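Local coordinates for 6-phosphogluconate dehydrogenase NAD-binding (Dyadobacter fermentans, PDB 4GBJ), which probably acts as an NAD(P)-dependent oxidoreductase of the 6-phosphogluconate and 3-hydroxyisobutyrate dehydrogenase kind, at residues N54-I59 with V84-K89. Numbering follows the deposited sequence.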
ATOM      1  N   ASN B  54     -34.751 -26.056   2.818  1.00 56.62           N
ATOM      2  CA  ASN B  54     -34.192 -25.723   4.144  1.00 54.00           C
ATOM      3  C   ASN B  54     -32.723 -26.166   4.254  1.00 53.19           C
ATOM      4  O   ASN B  54     -32.384 -27.264   3.839  1.00 54.21           O
ATOM      5  CB  ASN B  54     -35.021 -26.375   5.244  1.00 58.29           C
ATOM      6  CG  ASN B  54     -36.451 -25.905   5.248  1.00 74.14           C
ATOM      7  OD1 ASN B  54     -36.728 -24.718   5.421  1.00 70.10           O
ATOM      8  ND2 ASN B  54     -37.390 -26.809   5.054  1.00 67.01           N
ATOM      9  N   ALA B  55     -31.859 -25.314   4.789  1.00 46.04           N
ATOM     10  CA  ALA B  55     -30.428 -25.604   4.898  1.00 43.66           C
ATOM     11  C   ALA B  55     -30.093 -26.963   5.575  1.00 46.20           C
ATOM     12  O   ALA B  55     -29.153 -27.637   5.145  1.00 45.30           O
ATOM     13  CB  ALA B  55     -29.718 -24.484   5.640  1.00 42.03           C
ATOM     14  N   ILE B  56     -30.855 -27.377   6.590  1.00 42.69           N
ATOM     15  CA  ILE B  56     -30.552 -28.635   7.292  1.00 42.36           C
ATOM     16  C   ILE B  56     -30.725 -29.892   6.375  1.00 46.00           C
ATOM     17  O   ILE B  56     -30.053 -30.905   6.586  1.00 43.92           O
ATOM     18  CB  ILE B  56     -31.396 -28.758   8.584  1.00 46.21           C
ATOM     19  CG1 ILE B  56     -30.769 -29.799   9.543  1.00 46.73           C
ATOM     20  CG2 ILE B  56     -32.848 -29.108   8.258  1.00 48.82           C
ATOM     21  CD1 ILE B  56     -31.160 -29.633  10.967  1.00 54.45           C
ATOM     22  N   ASP B  57     -31.625 -29.815   5.369  1.00 44.30           N
ATOM     23  CA  ASP B  57     -31.873 -30.895   4.411  1.00 43.57           C
ATOM     24  C   ASP B  57     -30.671 -31.116   3.481  1.00 45.14           C
ATOM     25  O   ASP B  57     -30.582 -32.160   2.849  1.00 46.53           O
ATOM     26  CB  ASP B  57     -33.121 -30.583   3.573  1.00 46.96           C
ATOM     27  CG  ASP B  57     -34.427 -30.417   4.348  1.00 58.51           C
ATOM     28  OD1 ASP B  57     -34.565 -31.045   5.439  1.00 57.44           O
ATOM     29  OD2 ASP B  57     -35.345 -29.725   3.829  1.00 63.49           O
ATOM     30  N   ALA B  58     -29.758 -30.134   3.391  1.00 39.52           N
ATOM     31  CA  ALA B  58     -28.549 -30.174   2.563  1.00 37.78           C
ATOM     32  C   ALA B  58     -27.390 -30.924   3.269  1.00 42.33           C
ATOM     33  O   ALA B  58     -26.476 -31.406   2.598  1.00 41.28           O
ATOM     34  CB  ALA B  58     -28.106 -28.744   2.261  1.00 36.15           C
ATOM     35  N   ILE B  59     -27.434 -31.006   4.610  1.00 39.46           N
ATOM     36  CA  ILE B  59     -26.353 -31.571   5.431  1.00 38.27           C
ATOM     37  C   ILE B  59     -26.377 -33.081   5.479  1.00 44.29           C
ATOM     38  O   ILE B  59     -27.422 -33.669   5.679  1.00 47.42           O
ATOM     39  CB  ILE B  59     -26.398 -31.009   6.890  1.00 38.94           C
ATOM     40  CG1 ILE B  59     -26.357 -29.472   6.889  1.00 37.31           C
ATOM     41  CG2 ILE B  59     -25.235 -31.558   7.717  1.00 38.73           C
ATOM     42  CD1 ILE B  59     -25.108 -28.882   6.347  1.00 35.65           C
ATOM     43  N   VAL B  84     -25.576 -28.155  13.270  1.00 32.16           N
ATOM     44  CA  VAL B  84     -24.210 -28.637  13.552  1.00 30.60           C
ATOM     45  C   VAL B  84     -24.270 -30.112  14.070  1.00 36.13           C
ATOM     46  O   VAL B  84     -23.412 -30.949  13.766  1.00 36.06           O
ATOM     47  CB  VAL B  84     -23.514 -27.700  14.591  1.00 33.88           C
ATOM     48  CG1 VAL B  84     -22.131 -28.202  14.973  1.00 32.95           C
ATOM     49  CG2 VAL B  84     -23.415 -26.263  14.075  1.00 32.45           C
ATOM     50  N   GLU B  85     -25.254 -30.406  14.865  1.00 35.90           N
ATOM     51  CA  GLU B  85     -25.455 -31.764  15.359  1.00 36.93           C
ATOM     52  C   GLU B  85     -25.739 -32.727  14.197  1.00 40.83           C
ATOM     53  O   GLU B  85     -25.223 -33.854  14.208  1.00 39.92           O
ATOM     54  CB  GLU B  85     -26.592 -31.803  16.359  1.00 39.33           C
ATOM     55  CG  GLU B  85     -26.883 -33.227  16.790  1.00 41.07           C
ATOM     56  CD  GLU B  85     -27.809 -33.399  17.978  1.00 61.56           C
ATOM     57  OE1 GLU B  85     -28.694 -32.542  18.200  1.00 51.29           O
ATOM     58  OE2 GLU B  85     -27.675 -34.440  18.652  1.00 54.10           O
ATOM     59  N   LYS B  86     -26.516 -32.291  13.183  1.00 35.08           N
ATOM     60  CA  LYS B  86     -26.746 -33.172  12.043  1.00 35.11           C
ATOM     61  C   LYS B  86     -25.416 -33.384  11.301  1.00 36.63           C
ATOM     62  O   LYS B  86     -25.089 -34.508  11.005  1.00 38.26           O
ATOM     63  CB  LYS B  86     -27.809 -32.624  11.122  1.00 37.48           C
ATOM     64  CG  LYS B  86     -28.237 -33.637  10.086  1.00 42.34           C
ATOM     65  CD  LYS B  86     -29.358 -33.106   9.277  1.00 48.60           C
ATOM     66  CE  LYS B  86     -29.800 -34.090   8.240  1.00 46.13           C
ATOM     67  NZ  LYS B  86     -30.846 -33.503   7.376  1.00 51.97           N
ATOM     68  N   LEU B  87     -24.632 -32.328  11.063  1.00 31.78           N
ATOM     69  CA  LEU B  87     -23.273 -32.431  10.452  1.00 31.03           C
ATOM     70  C   LEU B  87     -22.432 -33.503  11.201  1.00 35.65           C
ATOM     71  O   LEU B  87     -21.769 -34.309  10.570  1.00 36.39           O
ATOM     72  CB  LEU B  87     -22.574 -31.073  10.487  1.00 29.33           C
ATOM     73  CG  LEU B  87     -21.201 -31.015   9.852  1.00 33.17           C
ATOM     74  CD1 LEU B  87     -21.238 -31.486   8.393  1.00 33.44           C
ATOM     75  CD2 LEU B  87     -20.626 -29.631   9.973  1.00 33.06           C
ATOM     76  N   GLY B  88     -22.499 -33.487  12.524  1.00 33.19           N
ATOM     77  CA  GLY B  88     -22.022 -34.552  13.402  1.00 35.38           C
ATOM     78  C   GLY B  88     -20.587 -35.016  13.282  1.00 40.79           C
ATOM     79  O   GLY B  88     -19.721 -34.289  12.799  1.00 37.89           O
ATOM     80  N   LYS B  89     -20.343 -36.249  13.743  1.00 41.69           N
ATOM     81  CA  LYS B  89     -19.015 -36.856  13.833  1.00 42.83           C
ATOM     82  C   LYS B  89     -18.292 -36.891  12.499  1.00 46.66           C
ATOM     83  O   LYS B  89     -18.839 -37.365  11.512  1.00 46.03           O
ATOM     84  CB  LYS B  89     -19.088 -38.275  14.394  1.00 46.37           C
ATOM     85  CG  LYS B  89     -17.718 -38.815  14.788  1.00 50.95           C
ATOM     86  CD  LYS B  89     -17.773 -40.235  15.325  1.00 69.93           C
ATOM     87  CE  LYS B  89     -16.481 -40.994  15.118  1.00 87.68           C
ATOM     88  NZ  LYS B  89     -15.342 -40.391  15.862  1.00100.82           N
TER
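Lys86 spans the gap to the turn at 54-59, and its ammonium donates a hydrogen bond to the carbonyl oxygen of Ile56, with NZ 2.8 Å from O. With CG anti to the backbone N (chi1 -169°) and every later torsion extended, the chain uses its full length, which suits lysine to a distant acceptor. NZ meets the oxygen at a C=O...N angle of 130° and stands 43° out of the carbonyl plane; the turn's own Ile59 N reaches the same oxygen from the opposite face, so two donors grip it. Asp57 OD1, 4.9 Å from NZ, may add a mild attraction.

Most of the remaining contact is apolar. The methylenes of Lys86 run obliquely past Ile56, with CD 3.6 Å from CG1. The buried Ile59 presses its branch methyl CG2 onto the last helical turn, tightly at 3.5 Å from Leu87 CA and 3.9 Å from Leu87 CB; beta-branching puts this methyl close to the main chain, where it can meet the helix backbone.

Ile59 and Leu87 both rest on Val65 of strand 64-67, and Ile59 also meets Ala9 of strand 8-11, so the turn and the end of helix 81-87 lie side by side over these parallel strands of the Rossmann-type domain.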